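Local coordinates for ferric vibriobactin ABC transporter, periplasmic ferric vibriobactin-binding protein (PDB 3R5T) that binds the iron-loaded siderophore vibriobactin in the periplasm of Vibrio cholerae and probably delivers it to an ABC transporter for uptake, at residues Q241-D246 and K250-I255. Sequence-based numbering, arbitrary orientation.
Sequences QAFLHD and KNLPSI
I255 sends its side chain into the end of helix 237-244, a compact example of two consecutive helices joined by a short loop and held by apolar contact, with no hydrogen bond between 241-246 and 250-255. Its CG1 is anti to the carbonyl carbon (chi1 -70°), and the extended chain beyond carries I255 CD1 to 3.5 Å from F243 O. The other branch, I255 CG2, lies 3.6 Å from L244 O, while L244 CD2 makes a looser contact with I255 CG1. F243 has its ring anti to the backbone N (chi1 -174°), which brings F243 CE1 to 3.9 Å from I255 CD1, an oblique approach. In one of the two conformers modelled for L252, and so less certainly, its side chain crosses F243 at about a right angle, with F243 CZ 3.7 Å from L252 CD1. Where the helix ends, H245 ND1 and H245 N both donate to Q241 O, from opposite faces of the carbonyl plane. The buried carboxylate of D246 is gripped by the hydroxyls of Y170 and Y219 through OD2 and by I248 N through OD1. The contact belongs to the lobe built on the mixed sheet, the F243 side chain about 12 Å from the bound vibriobactin. F243, L244 and I255 all rest on V260 of strand 260-264, one of that sheet's two edge strands, and F243 also reaches T230 and L232 of the adjacent strand 229-233.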
loop_
_atom_site.group_PDB
_atom_site.type_symbol
_atom_site.label_atom_id
_atom_site.label_comp_id
_atom_site.label_asym_id
_atom_site.label_seq_id
_atom_site.Cartn_x
_atom_site.Cartn_y
_atom_site.Cartn_z
ATOM N N GLN A 241 8.976 -6.631 19.150
ATOM C CA GLN A 241 9.403 -7.460 20.280
ATOM C C GLN A 241 8.275 -8.355 20.782
ATOM O O GLN A 241 8.519 -9.442 21.294
ATOM C CB GLN A 241 9.944 -6.599 21.423
ATOM C CG GLN A 241 11.227 -5.867 21.079
ATOM C CD GLN A 241 12.278 -6.780 20.476
ATOM O OE1 GLN A 241 12.637 -7.806 21.059
ATOM N NE2 GLN A 241 12.784 -6.408 19.305
ATOM N N ALA A 242 7.036 -7.907 20.626
ATOM C CA ALA A 242 5.902 -8.685 21.117
ATOM C C ALA A 242 5.780 -9.997 20.330
ATOM O O ALA A 242 5.492 -11.049 20.908
ATOM C CB ALA A 242 4.618 -7.876 21.029
ATOM N N PHE A 243 6.008 -9.921 19.020
ATOM C CA PHE A 243 6.046 -11.102 18.159
ATOM C C PHE A 243 7.161 -12.045 18.610
ATOM O O PHE A 243 6.933 -13.236 18.825
ATOM C CB PHE A 243 6.264 -10.681 16.705
ATOM C CG PHE A 243 6.181 -11.808 15.720
ATOM C CD1 PHE A 243 7.326 -12.482 15.300
ATOM C CD2 PHE A 243 4.955 -12.163 15.163
ATOM C CE1 PHE A 243 7.246 -13.500 14.377
ATOM C CE2 PHE A 243 4.870 -13.178 14.231
ATOM C CZ PHE A 243 6.021 -13.852 13.824
ATOM N N LEU A 244 8.361 -11.497 18.766
ATOM C CA LEU A 244 9.537 -12.270 19.162
ATOM C C LEU A 244 9.341 -13.025 20.469
ATOM O O LEU A 244 9.876 -14.122 20.648
ATOM C CB LEU A 244 10.725 -11.334 19.324
ATOM C CG LEU A 244 11.602 -11.034 18.125
ATOM C CD1 LEU A 244 12.110 -9.603 18.210
ATOM C CD2 LEU A 244 12.763 -12.053 18.027
ATOM N N HIS A 245 8.586 -12.433 21.387
ATOM C CA HIS A 245 8.411 -13.017 22.713
ATOM C C HIS A 245 7.100 -13.776 22.884
ATOM O O HIS A 245 6.789 -14.231 23.977
ATOM C CB HIS A 245 8.566 -11.951 23.804
ATOM C CG HIS A 245 9.971 -11.462 23.962
ATOM N ND1 HIS A 245 10.425 -10.301 23.377
ATOM C CD2 HIS A 245 11.031 -11.993 24.618
ATOM C CE1 HIS A 245 11.702 -10.131 23.672
ATOM N NE2 HIS A 245 12.094 -11.144 24.424
ATOM N N ASP A 246 6.338 -13.921 21.806
ATOM C CA ASP A 246 5.112 -14.703 21.862
ATOM C C ASP A 246 5.509 -16.160 22.077
ATOM O O ASP A 246 6.109 -16.763 21.201
ATOM C CB ASP A 246 4.340 -14.546 20.553
ATOM C CG ASP A 246 3.049 -15.341 20.525
ATOM O OD1 ASP A 246 2.899 -16.285 21.324
ATOM O OD2 ASP A 246 2.181 -15.025 19.685
ATOM N N LYS A 250 7.808 -19.511 19.680
ATOM C CA LYS A 250 9.196 -19.568 20.121
ATOM C C LYS A 250 10.115 -20.339 19.173
ATOM O O LYS A 250 11.319 -20.076 19.113
ATOM C CB LYS A 250 9.284 -20.139 21.548
ATOM C CG LYS A 250 8.756 -21.570 21.714
ATOM C CD LYS A 250 9.099 -22.169 23.092
ATOM C CE LYS A 250 8.190 -21.653 24.198
ATOM N NZ LYS A 250 6.799 -22.194 24.144
ATOM N N ASN A 251 9.547 -21.270 18.421
ATOM C CA ASN A 251 10.361 -22.127 17.559
ATOM C C ASN A 251 10.396 -21.695 16.089
ATOM O O ASN A 251 10.951 -22.395 15.236
ATOM C CB ASN A 251 9.936 -23.588 17.716
ATOM C CG ASN A 251 10.315 -24.150 19.067
ATOM O OD1 ASN A 251 11.417 -23.902 19.561
ATOM N ND2 ASN A 251 9.405 -24.901 19.681
ATOM N N LEU A 252 9.819 -20.535 15.783
ATOM C CA LEU A 252 9.895 -20.012 14.423
ATOM C C LEU A 252 11.342 -19.777 14.027
ATOM O O LEU A 252 12.134 -19.270 14.814
ATOM C CB LEU A 252 9.121 -18.699 14.269
ATOM C CG LEU A 252 7.622 -18.788 13.998
ATOM C CD1 LEU A 252 7.042 -17.390 13.799
ATOM C CD2 LEU A 252 7.338 -19.658 12.793
ATOM N N PRO A 253 11.702 -20.146 12.792
ATOM C CA PRO A 253 13.088 -19.918 12.386
ATOM C C PRO A 253 13.528 -18.462 12.541
ATOM O O PRO A 253 14.654 -18.208 12.976
ATOM C CB PRO A 253 13.098 -20.342 10.911
ATOM C CG PRO A 253 11.980 -21.337 10.806
ATOM C CD PRO A 253 10.925 -20.872 11.772
ATOM N N SER A 254 12.648 -17.516 12.216
ATOM C CA SER A 254 13.008 -16.106 12.317
ATOM C C SER A 254 13.204 -15.651 13.767
ATOM O O SER A 254 14.062 -14.815 14.051
ATOM C CB SER A 254 11.974 -15.245 11.594
ATOM O OG SER A 254 10.676 -15.469 12.125
ATOM N N ILE A 255 12.407 -16.203 14.681
ATOM C CA ILE A 255 12.584 -15.948 16.113
ATOM C C ILE A 255 13.832 -16.643 16.676
ATOM O O ILE A 255 14.595 -16.046 17.433
ATOM C CB ILE A 255 11.314 -16.313 16.915
ATOM C CG1 ILE A 255 10.199 -15.315 16.594
ATOM C CG2 ILE A 255 11.603 -16.306 18.399
ATOM C CD1 ILE A 255 8.863 -15.664 17.240
#